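Long-range contacts in CptN Toxin (Eubacterium rectale DSM 17629, PDB 4RMO), which is the toxin of a type III toxin-antitoxin system linked to bacteriophage resistance, probably a ribonuclease restrained by its pseudoknot-forming RNA antitoxin: residues A[10-15]-A[97-102]; A[31-36]-A[120-125]; A[46-51]-A[85-90]. All coordinates share one frame; numbering follows the deposited sequence.

All three contacts reach one curled antiparallel sheet. Contact 2 and contact 3 lie near the centre of the chain, their centres about 8 Å apart, because strands 32-37 and 44-51 are neighbours: Y33 N probably bonds to I48 O and C35 N to W46 O. Contact 1 sits nearer the surface, its centre about 19 Å from that of contact 2 and about 17 Å from that of contact 3; it meets contact 2 where F14 packs on H32. Along the chain come 10-15, 31-36, 46-51, 85-90, 97-102 and 120-125, so contacts 1 and 2 interlock. The sheet thus joins buried core contacts to R102 and Q90 at the RNA interface, consistent with a toxin held by its antitoxin.

Contact 1: A[10-15]-A[97-102]; sequences KDRFFS and DKYIER. With nucleotides of chain F.
K10 gives its backbone N-H to the O of Y99 (3.0 Å, 167°), prolonging the antiparallel pairing of strands 6-9 and 100-106 to the start of helix 11-17. The 3-10 turn 97-99 brings the chain to this point, and just beyond it E101 and R102 face I8 together in a classic beta bulge. From here the K10 side chain runs extended beside 97-102, with CG against CB of E101, and NZ bonds to the O of K98 at 2.9 Å. Y99 carries the apolar half of the contact. The edge of the F13 ring points at its face in a T-shaped stack (centroids 5.1 Å apart, planes at 75°), while K98 CG lies over the opposite face. The Y99 hydroxyl ends on D16, which also has a long, weak ion pair with R12; R12 NH1 comes within 3.8 Å of K98 NZ, a pair of like charges. On the RNA side, E101 OE1 takes NE of R102 (3.1 Å) through its anti lone pair, a salt bridge that probably helps fix the guanidinium. This group hydrogen-bonds the Hoogsteen edge of guanosine 44 of chain F: R102 NH1 reaches its O6 at 2.7 Å and R102 NH2 its N7 at 2.8 Å.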
loop_
_atom_site.group_PDB
_atom_site.type_symbol
_atom_site.label_atom_id
_atom_site.label_comp_id
_atom_site.label_asym_id
_atom_site.label_seq_id
_atom_site.Cartn_x
_atom_site.Cartn_y
_atom_site.Cartn_z
ATOM N N LYS A 10 -4.003 -32.603 14.526
ATOM C CA LYS A 10 -4.138 -33.904 15.174
ATOM C C LYS A 10 -3.032 -34.152 16.119
ATOM O O LYS A 10 -1.860 -33.827 15.822
ATOM C CB LYS A 10 -4.084 -35.002 14.139
ATOM C CG LYS A 10 -5.294 -35.030 13.212
ATOM C CD LYS A 10 -5.192 -36.222 12.237
ATOM C CE LYS A 10 -6.353 -36.138 11.256
ATOM N NZ LYS A 10 -6.275 -37.041 10.085
ATOM N N ASP A 11 -3.360 -34.753 17.241
ATOM C CA ASP A 11 -2.307 -35.118 18.213
ATOM C C ASP A 11 -1.282 -36.054 17.598
ATOM O O ASP A 11 -0.090 -36.060 17.967
ATOM C CB ASP A 11 -2.921 -35.717 19.501
ATOM C CG ASP A 11 -3.455 -34.630 20.449
ATOM O OD1 ASP A 11 -3.047 -33.430 20.342
ATOM O OD2 ASP A 11 -4.343 -34.955 21.266
ATOM N N ARG A 12 -1.742 -36.837 16.630
ATOM C CA ARG A 12 -0.858 -37.762 15.913
ATOM C C ARG A 12 0.382 -37.061 15.378
ATOM O O ARG A 12 1.464 -37.646 15.321
ATOM C CB ARG A 12 -1.650 -38.379 14.770
ATOM C CG ARG A 12 -1.104 -39.654 14.227
ATOM C CD ARG A 12 -1.604 -39.852 12.792
ATOM N NE ARG A 12 -0.742 -40.842 12.115
ATOM C CZ ARG A 12 -0.475 -40.927 10.805
ATOM N NH1 ARG A 12 -1.075 -40.160 9.889
ATOM N NH2 ARG A 12 0.398 -41.855 10.396
ATOM N N PHE A 13 0.218 -35.823 14.901
ATOM C CA PHE A 13 1.360 -35.059 14.395
ATOM C C PHE A 13 2.425 -34.937 15.489
ATOM O O PHE A 13 3.598 -35.224 15.253
ATOM C CB PHE A 13 0.958 -33.672 13.924
ATOM C CG PHE A 13 2.128 -32.804 13.510
ATOM C CD1 PHE A 13 2.722 -32.966 12.295
ATOM C CD2 PHE A 13 2.617 -31.818 14.373
ATOM C CE1 PHE A 13 3.781 -32.147 11.915
ATOM C CE2 PHE A 13 3.675 -31.018 14.010
ATOM C CZ PHE A 13 4.269 -31.183 12.781
ATOM N N PHE A 14 2.000 -34.575 16.673
ATOM C CA PHE A 14 2.930 -34.324 17.737
ATOM C C PHE A 14 3.574 -35.608 18.282
ATOM O O PHE A 14 4.772 -35.607 18.620
ATOM C CB PHE A 14 2.241 -33.500 18.816
ATOM C CG PHE A 14 1.845 -32.114 18.306
ATOM C CD1 PHE A 14 2.750 -31.072 18.340
ATOM C CD2 PHE A 14 0.625 -31.907 17.703
ATOM C CE1 PHE A 14 2.391 -29.829 17.849
ATOM C CE2 PHE A 14 0.260 -30.669 17.191
ATOM C CZ PHE A 14 1.137 -29.631 17.282
ATOM N N SER A 15 2.794 -36.689 18.357
ATOM C CA SER A 15 3.364 -37.983 18.793
ATOM C C SER A 15 4.274 -38.559 17.694
ATOM O O SER A 15 5.369 -38.973 18.004
ATOM C CB SER A 15 2.256 -38.972 19.231
ATOM O OG SER A 15 1.359 -39.235 18.158
ATOM N N ASP A 97 -1.062 -32.262 4.928
ATOM C CA ASP A 97 -2.500 -32.243 4.981
ATOM C C ASP A 97 -3.113 -33.283 5.896
ATOM O O ASP A 97 -4.154 -33.039 6.506
ATOM C CB ASP A 97 -3.066 -32.422 3.563
ATOM C CG ASP A 97 -4.124 -31.424 3.258
ATOM O OD1 ASP A 97 -3.732 -30.269 2.953
ATOM O OD2 ASP A 97 -5.331 -31.804 3.302
ATOM N N LYS A 98 -2.533 -34.475 5.940
ATOM C CA LYS A 98 -3.158 -35.572 6.663
ATOM C C LYS A 98 -3.138 -35.340 8.187
ATOM O O LYS A 98 -3.816 -36.023 8.927
ATOM C CB LYS A 98 -2.472 -36.884 6.322
ATOM C CG LYS A 98 -1.017 -36.934 6.746
ATOM C CD LYS A 98 -0.452 -38.341 6.610
ATOM C CE LYS A 98 0.956 -38.378 7.168
ATOM N NZ LYS A 98 1.512 -39.749 7.155
ATOM N N TYR A 99 -2.301 -34.407 8.639
ATOM C CA TYR A 99 -2.219 -34.097 10.036
ATOM C C TYR A 99 -3.200 -33.018 10.492
ATOM O O TYR A 99 -3.224 -32.656 11.665
ATOM C CB TYR A 99 -0.777 -33.688 10.376
ATOM C CG TYR A 99 0.219 -34.812 10.388
ATOM C CD1 TYR A 99 0.131 -35.817 11.318
ATOM C CD2 TYR A 99 1.275 -34.845 9.476
ATOM C CE1 TYR A 99 1.039 -36.849 11.338
ATOM C CE2 TYR A 99 2.221 -35.861 9.500
ATOM C CZ TYR A 99 2.092 -36.860 10.444
ATOM O OH TYR A 99 3.025 -37.862 10.514
ATOM N N ILE A 100 -3.959 -32.450 9.574
ATOM C CA ILE A 100 -4.900 -31.385 9.907
ATOM C C ILE A 100 -6.193 -32.010 10.335
ATOM O O ILE A 100 -6.730 -32.868 9.650
ATOM C CB ILE A 100 -5.167 -30.498 8.692
ATOM C CG1 ILE A 100 -3.883 -29.856 8.161
ATOM C CG2 ILE A 100 -6.216 -29.461 8.994
ATOM C CD1 ILE A 100 -3.048 -29.126 9.189
ATOM N N GLU A 101 -6.723 -31.612 11.486
ATOM C CA GLU A 101 -7.938 -32.258 12.007
ATOM C C GLU A 101 -9.159 -31.569 11.474
ATOM O O GLU A 101 -10.056 -32.206 10.969
ATOM C CB GLU A 101 -7.958 -32.185 13.514
ATOM C CG GLU A 101 -9.070 -32.974 14.189
ATOM C CD GLU A 101 -9.138 -32.752 15.709
ATOM O OE1 GLU A 101 -10.037 -32.017 16.224
ATOM O OE2 GLU A 101 -8.269 -33.309 16.411
ATOM N N ARG A 102 -9.228 -30.255 11.625
ATOM C CA ARG A 102 -10.432 -29.511 11.252
ATOM C C ARG A 102 -10.168 -28.022 11.337
ATOM O O ARG A 102 -9.154 -27.592 11.917
ATOM C CB ARG A 102 -11.591 -29.851 12.183
ATOM C CG ARG A 102 -11.255 -29.617 13.636
ATOM C CD ARG A 102 -12.442 -29.827 14.548
ATOM N NE ARG A 102 -12.055 -29.739 15.961
ATOM C CZ ARG A 102 -12.152 -28.625 16.706
ATOM N NH1 ARG A 102 -12.674 -27.489 16.195
ATOM N NH2 ARG A 102 -11.778 -28.664 17.984
ATOM P P G F 44 -13.393 -20.689 23.959
ATOM O OP1 G F 44 -13.196 -19.846 25.170
ATOM O OP2 G F 44 -13.408 -20.122 22.581
ATOM O "O5'" G F 44 -12.266 -21.800 23.952
ATOM C "C5'" G F 44 -12.101 -22.701 25.064
ATOM C "C4'" G F 44 -11.171 -23.828 24.654
ATOM O "O4'" G F 44 -11.807 -24.613 23.588
ATOM C "C3'" G F 44 -9.836 -23.361 24.079
ATOM O "O3'" G F 44 -8.775 -24.239 24.425
ATOM C "C2'" G F 44 -10.083 -23.502 22.589
ATOM O "O2'" G F 44 -8.954 -23.484 21.730
ATOM C "C1'" G F 44 -10.850 -24.822 22.583
ATOM N N9 G F 44 -11.442 -25.150 21.288
ATOM C C8 G F 44 -11.172 -26.305 20.593
ATOM N N7 G F 44 -11.641 -26.293 19.376
ATOM C C5 G F 44 -12.279 -25.071 19.263
ATOM C C6 G F 44 -12.925 -24.477 18.144
ATOM O O6 G F 44 -13.096 -24.954 17.009
ATOM N N1 G F 44 -13.344 -23.176 18.425
ATOM C C2 G F 44 -13.158 -22.535 19.624
ATOM N N2 G F 44 -13.670 -21.303 19.724
ATOM N N3 G F 44 -12.543 -23.072 20.668
ATOM C C4 G F 44 -12.098 -24.319 20.406
ATOM P P U F 43 -18.472 -20.400 20.057
ATOM O OP1 U F 43 -17.600 -20.824 18.926
ATOM O OP2 U F 43 -19.926 -20.512 19.906
ATOM O "O5'" U F 43 -18.068 -21.279 21.312
ATOM C "C5'" U F 43 -16.912 -21.028 22.045
ATOM C "C4'" U F 43 -16.614 -22.182 22.949
ATOM O "O4'" U F 43 -17.083 -23.409 22.358
ATOM C "C3'" U F 43 -15.140 -22.425 23.183
ATOM O "O3'" U F 43 -14.707 -21.528 24.178
ATOM C "C2'" U F 43 -15.111 -23.880 23.620
ATOM O "O2'" U F 43 -15.403 -24.069 24.972
ATOM C "C1'" U F 43 -16.249 -24.472 22.795
ATOM N N1 U F 43 -15.815 -25.245 21.621
ATOM C C2 U F 43 -15.212 -26.462 21.857
ATOM O O2 U F 43 -14.961 -26.863 22.974
ATOM N N3 U F 43 -14.870 -27.167 20.729
ATOM C C4 U F 43 -15.135 -26.827 19.424
ATOM O O4 U F 43 -14.765 -27.569 18.515
ATOM C C5 U F 43 -15.778 -25.559 19.262
ATOM C C6 U F 43 -16.119 -24.846 20.342
#

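Contact 2: A[31-36]-A[120-125]. With nucleotides of chain B.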
loop_
_atom_site.group_PDB
_atom_site.type_symbol
_atom_site.label_atom_id
_atom_site.label_comp_id
_atom_site.label_asym_id
_atom_site.label_seq_id
_atom_site.Cartn_x
_atom_site.Cartn_y
_atom_site.Cartn_z
ATOM N N PRO A 31 -5.249 -23.442 18.826
ATOM C CA PRO A 31 -5.383 -23.021 17.445
ATOM C C PRO A 31 -4.029 -22.789 16.792
ATOM O O PRO A 31 -3.130 -22.251 17.429
ATOM C CB PRO A 31 -6.176 -21.700 17.557
ATOM C CG PRO A 31 -5.885 -21.178 18.902
ATOM C CD PRO A 31 -5.703 -22.394 19.769
ATOM N N HIS A 32 -3.904 -23.159 15.518
ATOM C CA HIS A 32 -2.712 -22.911 14.753
ATOM C C HIS A 32 -3.082 -22.164 13.493
ATOM O O HIS A 32 -4.112 -22.436 12.863
ATOM C CB HIS A 32 -2.033 -24.220 14.345
ATOM C CG HIS A 32 -1.284 -24.900 15.436
ATOM N ND1 HIS A 32 -1.908 -25.677 16.394
ATOM C CD2 HIS A 32 0.036 -24.933 15.728
ATOM C CE1 HIS A 32 -1.007 -26.140 17.239
ATOM N NE2 HIS A 32 0.183 -25.710 16.854
ATOM N N TYR A 33 -2.212 -21.257 13.063
ATOM C CA TYR A 33 -2.466 -20.423 11.908
ATOM C C TYR A 33 -1.707 -20.944 10.696
ATOM O O TYR A 33 -0.497 -21.132 10.734
ATOM C CB TYR A 33 -1.983 -18.990 12.230
ATOM C CG TYR A 33 -2.099 -17.958 11.108
ATOM C CD1 TYR A 33 -3.327 -17.473 10.743
ATOM C CD2 TYR A 33 -0.980 -17.447 10.472
ATOM C CE1 TYR A 33 -3.461 -16.523 9.763
ATOM C CE2 TYR A 33 -1.080 -16.452 9.515
ATOM C CZ TYR A 33 -2.341 -16.008 9.152
ATOM O OH TYR A 33 -2.499 -15.066 8.161
ATOM N N TYR A 34 -2.402 -21.091 9.584
ATOM C CA TYR A 34 -1.784 -21.501 8.343
ATOM C C TYR A 34 -1.254 -20.271 7.600
ATOM O O TYR A 34 -2.020 -19.515 7.015
ATOM C CB TYR A 34 -2.794 -22.227 7.461
ATOM C CG TYR A 34 -2.305 -22.460 6.031
ATOM C CD1 TYR A 34 -0.973 -22.727 5.753
ATOM C CD2 TYR A 34 -3.191 -22.425 4.968
ATOM C CE1 TYR A 34 -0.533 -22.936 4.444
ATOM C CE2 TYR A 34 -2.776 -22.653 3.668
ATOM C CZ TYR A 34 -1.440 -22.891 3.406
ATOM O OH TYR A 34 -1.014 -23.095 2.092
ATOM N N CYS A 35 0.063 -20.107 7.600
ATOM C CA CYS A 35 0.709 -18.951 7.029
ATOM C C CYS A 35 0.989 -18.988 5.517
ATOM O O CYS A 35 0.563 -18.094 4.782
ATOM C CB CYS A 35 2.002 -18.745 7.774
ATOM S SG CYS A 35 2.542 -17.090 7.465
ATOM N N PHE A 36 1.706 -19.984 5.046
ATOM C CA PHE A 36 1.934 -20.142 3.612
ATOM C C PHE A 36 2.405 -21.528 3.279
ATOM O O PHE A 36 2.924 -22.224 4.113
ATOM C CB PHE A 36 2.966 -19.139 3.063
ATOM C CG PHE A 36 4.182 -18.972 3.932
ATOM C CD1 PHE A 36 5.154 -19.955 4.013
ATOM C CD2 PHE A 36 4.400 -17.804 4.582
ATOM C CE1 PHE A 36 6.297 -19.785 4.779
ATOM C CE2 PHE A 36 5.519 -17.629 5.385
ATOM C CZ PHE A 36 6.477 -18.625 5.486
ATOM N N LYS A 120 -0.690 -9.804 6.186
ATOM C CA LYS A 120 0.484 -9.432 5.408
ATOM C C LYS A 120 1.673 -9.165 6.304
ATOM O O LYS A 120 2.777 -9.629 6.044
ATOM C CB LYS A 120 0.182 -8.219 4.536
ATOM C CG LYS A 120 1.354 -7.749 3.724
ATOM C CD LYS A 120 0.985 -6.517 2.894
ATOM C CE LYS A 120 2.199 -5.618 2.666
ATOM N NZ LYS A 120 1.974 -4.667 1.550
ATOM N N GLU A 121 1.449 -8.485 7.405
ATOM C CA GLU A 121 2.541 -8.233 8.316
ATOM C C GLU A 121 3.077 -9.551 8.922
ATOM O O GLU A 121 4.272 -9.693 9.172
ATOM C CB GLU A 121 2.091 -7.272 9.407
ATOM C CG GLU A 121 3.228 -6.450 9.975
ATOM C CD GLU A 121 2.826 -5.552 11.141
ATOM O OE1 GLU A 121 1.598 -5.256 11.304
ATOM O OE2 GLU A 121 3.748 -5.180 11.908
ATOM N N ILE A 122 2.176 -10.466 9.244
ATOM C CA ILE A 122 2.536 -11.728 9.854
ATOM C C ILE A 122 3.292 -12.577 8.832
ATOM O O ILE A 122 4.275 -13.212 9.170
ATOM C CB ILE A 122 1.306 -12.489 10.414
ATOM C CG1 ILE A 122 0.921 -11.860 11.779
ATOM C CG2 ILE A 122 1.615 -13.971 10.641
ATOM C CD1 ILE A 122 -0.479 -12.173 12.228
ATOM N N GLU A 123 2.832 -12.583 7.600
ATOM C CA GLU A 123 3.498 -13.322 6.550
ATOM C C GLU A 123 4.960 -12.813 6.386
ATOM O O GLU A 123 5.893 -13.610 6.250
ATOM C CB GLU A 123 2.678 -13.286 5.237
ATOM C CG GLU A 123 1.849 -14.586 4.947
ATOM C CD GLU A 123 0.424 -14.793 5.634
ATOM O OE1 GLU A 123 0.106 -14.389 6.839
ATOM O OE2 GLU A 123 -0.405 -15.454 4.929
ATOM N N GLN A 124 5.153 -11.507 6.432
ATOM C CA GLN A 124 6.503 -10.974 6.279
ATOM C C GLN A 124 7.360 -11.386 7.421
ATOM O O GLN A 124 8.548 -11.693 7.227
ATOM C CB GLN A 124 6.523 -9.445 6.132
ATOM C CG GLN A 124 6.048 -9.004 4.737
ATOM C CD GLN A 124 5.910 -7.471 4.574
ATOM O OE1 GLN A 124 6.347 -6.689 5.430
ATOM N NE2 GLN A 124 5.342 -7.054 3.444
ATOM N N LYS A 125 6.810 -11.326 8.614
ATOM C CA LYS A 125 7.588 -11.665 9.785
ATOM C C LYS A 125 7.988 -13.124 9.705
ATOM O O LYS A 125 9.099 -13.488 10.067
ATOM C CB LYS A 125 6.794 -11.354 11.040
ATOM C CG LYS A 125 6.778 -9.888 11.342
ATOM C CD LYS A 125 6.003 -9.555 12.591
ATOM C CE LYS A 125 5.934 -8.049 12.823
ATOM N NZ LYS A 125 5.703 -7.769 14.254
ATOM P P G B 24 8.599 -3.979 2.915
ATOM O OP1 G B 24 7.236 -3.398 2.987
ATOM O OP2 G B 24 9.499 -3.928 4.101
ATOM O "O5'" G B 24 8.669 -5.548 2.679
ATOM C "C5'" G B 24 8.237 -6.170 1.485
ATOM C "C4'" G B 24 9.421 -6.668 0.674
ATOM O "O4'" G B 24 10.621 -5.864 0.890
ATOM C "C3'" G B 24 9.941 -8.075 0.888
ATOM O "O3'" G B 24 9.121 -9.080 0.321
ATOM C "C2'" G B 24 11.233 -8.012 0.086
ATOM O "O2'" G B 24 10.908 -7.984 -1.283
ATOM C "C1'" G B 24 11.746 -6.618 0.456
ATOM N N9 G B 24 12.773 -6.562 1.491
ATOM C C8 G B 24 12.715 -5.889 2.688
ATOM N N7 G B 24 13.810 -5.999 3.391
ATOM C C5 G B 24 14.656 -6.754 2.591
ATOM C C6 G B 24 15.987 -7.201 2.819
ATOM O O6 G B 24 16.715 -6.984 3.791
ATOM N N1 G B 24 16.452 -7.979 1.765
ATOM C C2 G B 24 15.742 -8.273 0.629
ATOM N N2 G B 24 16.359 -9.037 -0.270
ATOM N N3 G B 24 14.492 -7.890 0.416
ATOM C C4 G B 24 14.020 -7.131 1.426
#
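Y33 leads the contact from strand 32-37, reaching helix 116-134 with CG anti to its backbone N (chi1 177°). Its ring lays CE2 obliquely against CG2 of I122, 3.8 Å away, and its OH meets OE1 of E123 at 3.0 Å, the carboxylate oxygen lying at the ring edge and near its plane. E123 has a second conformer, so its contacts hold for this one. N4 OD1 is a weak second hydrogen-bond partner of the Y33 hydroxyl. Two residues on, C35 sets SG 3.6 Å from CG of E123, whose chain bends at chi2 (82°). F36 then turns the edge of its ring to the same methylene, CD2 to CG 4.1 Å, while R127 makes a cation-pi contact with this ring. The axes of 32-36 and 120-125 cross at -68°, 8.8 Å apart at their closest. This is helix-on-sheet packing of an alpha+beta fold, helix 116-134 crossing the curled antiparallel sheet.

Contact 3: A[46-51]-A[85-90]. With nucleotides of chain B.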
loop_
_atom_site.group_PDB
_atom_site.type_symbol
_atom_site.label_atom_id
_atom_site.label_comp_id
_atom_site.label_asym_id
_atom_site.label_seq_id
_atom_site.Cartn_x
_atom_site.Cartn_y
_atom_site.Cartn_z
ATOM N N TRP A 46 3.257 -24.213 6.262
ATOM C CA TRP A 46 3.921 -23.643 7.407
ATOM C C TRP A 46 2.855 -23.095 8.359
ATOM O O TRP A 46 1.972 -22.316 7.965
ATOM C CB TRP A 46 4.922 -22.581 7.002
ATOM C CG TRP A 46 6.098 -23.201 6.397
ATOM C CD1 TRP A 46 6.321 -23.417 5.062
ATOM C CD2 TRP A 46 7.217 -23.747 7.086
ATOM N NE1 TRP A 46 7.520 -24.095 4.892
ATOM C CE2 TRP A 46 8.086 -24.299 6.121
ATOM C CE3 TRP A 46 7.568 -23.843 8.433
ATOM C CZ2 TRP A 46 9.295 -24.904 6.463
ATOM C CZ3 TRP A 46 8.773 -24.434 8.774
ATOM C CH2 TRP A 46 9.635 -24.942 7.791
HETATM N N MSE A 47 2.924 -23.536 9.595
HETATM C CA MSE A 47 1.938 -23.184 10.599
HETATM C C MSE A 47 2.580 -22.406 11.693
HETATM O O MSE A 47 3.733 -22.579 12.010
HETATM C CB MSE A 47 1.380 -24.417 11.286
HETATM C CG MSE A 47 1.001 -25.511 10.334
HETATM SE SE MSE A 47 -0.560 -24.940 9.271
HETATM C CE MSE A 47 -1.963 -24.682 10.628
ATOM N N ILE A 48 1.772 -21.581 12.358
ATOM C CA ILE A 48 2.202 -20.815 13.526
ATOM C C ILE A 48 1.262 -21.068 14.690
ATOM O O ILE A 48 0.055 -20.847 14.606
ATOM C CB ILE A 48 2.198 -19.315 13.199
ATOM C CG1 ILE A 48 3.091 -19.048 11.967
ATOM C CG2 ILE A 48 2.673 -18.498 14.382
ATOM C CD1 ILE A 48 3.002 -17.630 11.470
ATOM N N PRO A 49 1.813 -21.511 15.817
ATOM C CA PRO A 49 0.977 -21.745 16.955
ATOM C C PRO A 49 0.590 -20.442 17.662
ATOM O O PRO A 49 1.398 -19.552 17.715
ATOM C CB PRO A 49 1.904 -22.565 17.886
ATOM C CG PRO A 49 3.271 -22.113 17.555
ATOM C CD PRO A 49 3.228 -21.815 16.071
ATOM N N LEU A 50 -0.598 -20.385 18.270
ATOM C CA LEU A 50 -0.999 -19.255 19.074
ATOM C C LEU A 50 -1.005 -19.520 20.563
ATOM O O LEU A 50 -1.184 -20.659 21.001
ATOM C CB LEU A 50 -2.399 -18.787 18.707
ATOM C CG LEU A 50 -2.787 -18.498 17.264
ATOM C CD1 LEU A 50 -4.037 -17.605 17.253
ATOM C CD2 LEU A 50 -1.701 -17.879 16.423
ATOM N N SER A 51 -0.834 -18.451 21.332
ATOM C CA SER A 51 -0.992 -18.471 22.745
ATOM C C SER A 51 -1.818 -17.239 23.168
ATOM O O SER A 51 -1.682 -16.165 22.599
ATOM C CB SER A 51 0.348 -18.478 23.403
ATOM O OG SER A 51 0.239 -18.230 24.816
ATOM N N SER A 85 -4.419 -12.278 20.566
ATOM C CA SER A 85 -3.683 -13.527 20.479
ATOM C C SER A 85 -2.236 -13.268 20.097
ATOM O O SER A 85 -1.966 -12.438 19.230
ATOM C CB SER A 85 -4.280 -14.417 19.390
ATOM O OG SER A 85 -5.640 -14.746 19.651
ATOM N N ALA A 86 -1.325 -14.038 20.690
ATOM C CA ALA A 86 0.045 -14.034 20.325
ATOM C C ALA A 86 0.376 -15.133 19.312
ATOM O O ALA A 86 0.080 -16.282 19.537
ATOM C CB ALA A 86 0.910 -14.199 21.554
ATOM N N PHE A 87 0.985 -14.734 18.199
ATOM C CA PHE A 87 1.424 -15.605 17.144
ATOM C C PHE A 87 2.871 -15.886 17.456
ATOM O O PHE A 87 3.680 -14.960 17.427
ATOM C CB PHE A 87 1.337 -14.913 15.807
ATOM C CG PHE A 87 -0.060 -14.807 15.247
ATOM C CD1 PHE A 87 -1.017 -13.975 15.839
ATOM C CD2 PHE A 87 -0.393 -15.460 14.084
ATOM C CE1 PHE A 87 -2.264 -13.850 15.290
ATOM C CE2 PHE A 87 -1.635 -15.338 13.525
ATOM C CZ PHE A 87 -2.582 -14.551 14.143
ATOM N N LEU A 88 3.190 -17.125 17.822
ATOM C CA LEU A 88 4.549 -17.458 18.209
ATOM C C LEU A 88 5.287 -17.885 16.942
ATOM O O LEU A 88 5.526 -19.060 16.682
ATOM C CB LEU A 88 4.616 -18.510 19.281
ATOM C CG LEU A 88 3.787 -18.327 20.562
ATOM C CD1 LEU A 88 4.280 -19.226 21.704
ATOM C CD2 LEU A 88 3.655 -16.915 21.004
ATOM N N ILE A 89 5.652 -16.881 16.160
ATOM C CA ILE A 89 6.247 -17.104 14.865
ATOM C C ILE A 89 7.592 -17.824 15.069
ATOM O O ILE A 89 7.993 -18.649 14.247
ATOM C CB ILE A 89 6.432 -15.756 14.133
ATOM C CG1 ILE A 89 5.075 -15.033 14.078
ATOM C CG2 ILE A 89 6.985 -15.979 12.747
ATOM C CD1 ILE A 89 5.060 -13.738 13.279
ATOM N N GLN A 90 8.280 -17.475 16.157
ATOM C CA GLN A 90 9.472 -18.192 16.612
ATOM C C GLN A 90 9.351 -19.711 16.515
ATOM O O GLN A 90 10.328 -20.390 16.232
ATOM C CB GLN A 90 9.773 -17.812 18.069
ATOM C CG GLN A 90 8.606 -18.055 19.012
ATOM C CD GLN A 90 8.892 -17.628 20.416
ATOM O OE1 GLN A 90 9.635 -16.677 20.656
ATOM N NE2 GLN A 90 8.243 -18.299 21.381
ATOM P P U B 4 14.355 -18.174 28.970
ATOM O OP1 U B 4 15.534 -18.286 29.848
ATOM O OP2 U B 4 13.053 -17.704 29.503
ATOM O "O5'" U B 4 14.637 -17.243 27.708
ATOM C "C5'" U B 4 15.763 -17.497 26.849
ATOM C "C4'" U B 4 15.786 -16.482 25.732
ATOM O "O4'" U B 4 14.705 -16.794 24.797
ATOM C "C3'" U B 4 15.563 -15.023 26.141
ATOM O "O3'" U B 4 16.126 -14.130 25.180
ATOM C "C2'" U B 4 14.059 -14.856 25.956
ATOM O "O2'" U B 4 13.596 -13.534 25.784
ATOM C "C1'" U B 4 13.850 -15.669 24.681
ATOM N N1 U B 4 12.488 -16.152 24.490
ATOM C C2 U B 4 11.881 -15.918 23.276
ATOM O O2 U B 4 12.435 -15.344 22.362
ATOM N N3 U B 4 10.600 -16.394 23.171
ATOM C C4 U B 4 9.879 -17.057 24.146
ATOM O O4 U B 4 8.756 -17.476 23.886
ATOM C C5 U B 4 10.584 -17.263 25.373
ATOM C C6 U B 4 11.833 -16.819 25.500
ATOM P P G B 3 9.475 -19.737 30.976
ATOM O OP1 G B 3 9.957 -19.060 32.162
ATOM O OP2 G B 3 8.402 -19.089 30.155
ATOM O "O5'" G B 3 10.615 -20.045 29.923
ATOM C "C5'" G B 3 11.779 -20.798 30.276
ATOM C "C4'" G B 3 12.484 -21.259 29.018
ATOM O "O4'" G B 3 11.577 -22.113 28.265
ATOM C "C3'" G B 3 12.879 -20.167 28.037
ATOM O "O3'" G B 3 14.172 -19.632 28.319
ATOM C "C2'" G B 3 12.917 -20.928 26.724
ATOM O "O2'" G B 3 14.122 -21.632 26.511
ATOM C "C1'" G B 3 11.732 -21.876 26.884
ATOM N N9 G B 3 10.485 -21.313 26.368
ATOM C C8 G B 3 9.571 -20.563 27.061
ATOM N N7 G B 3 8.585 -20.142 26.318
ATOM C C5 G B 3 8.852 -20.668 25.063
ATOM C C6 G B 3 8.133 -20.556 23.856
ATOM O O6 G B 3 7.056 -19.994 23.655
ATOM N N1 G B 3 8.761 -21.240 22.819
ATOM C C2 G B 3 9.953 -21.908 22.925
ATOM N N2 G B 3 10.418 -22.474 21.804
ATOM N N3 G B 3 10.638 -22.014 24.049
ATOM C C4 G B 3 10.025 -21.386 25.075
#
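L50 and F87 face each other as a non-hydrogen-bonded antiparallel pair, their side chains side by side and pointing the same way. A chi1 of -51° puts CG of L50 beside its backbone N, and chi2 (-160°) then parts the methyls: CD2 sits over the face of the F87 ring as a CH-pi contact, 3.7 Å from the centroid and 14° off the normal, and CD1 touches CB of S85 at 3.8 Å. Y33 meets F87 edge-to-face and I122 of helix 116-134 packs on it as well. On the other side of the sheet, S51 and A86 form the hydrogen-bonded pair, S51 N to A86 O at 3.0 Å and A86 N to S51 O at 2.9 Å; Y57 of helix 54-65 packs against both side chains. The OG atoms of S51 and S85 each hydrogen-bond to a modified side chain of a neighbouring protein chain. L88 N reaches P49 O at 3.0 Å, and L88 is the centre of an inverse gamma turn. There I48 CG2 rests 3.7 Å from L88 O, and I48 CD1 approaches CG1 of I89. Beyond, the Q90 amide pairs with the base of U4 of chain B: Q90 NE2 gives to O4 of U4 and Q90 OE1 receives from its N3, both at 2.7 Å. This is an antiparallel strand pair followed by an inverse gamma turn, which brings an amide to a base at the RNA interface.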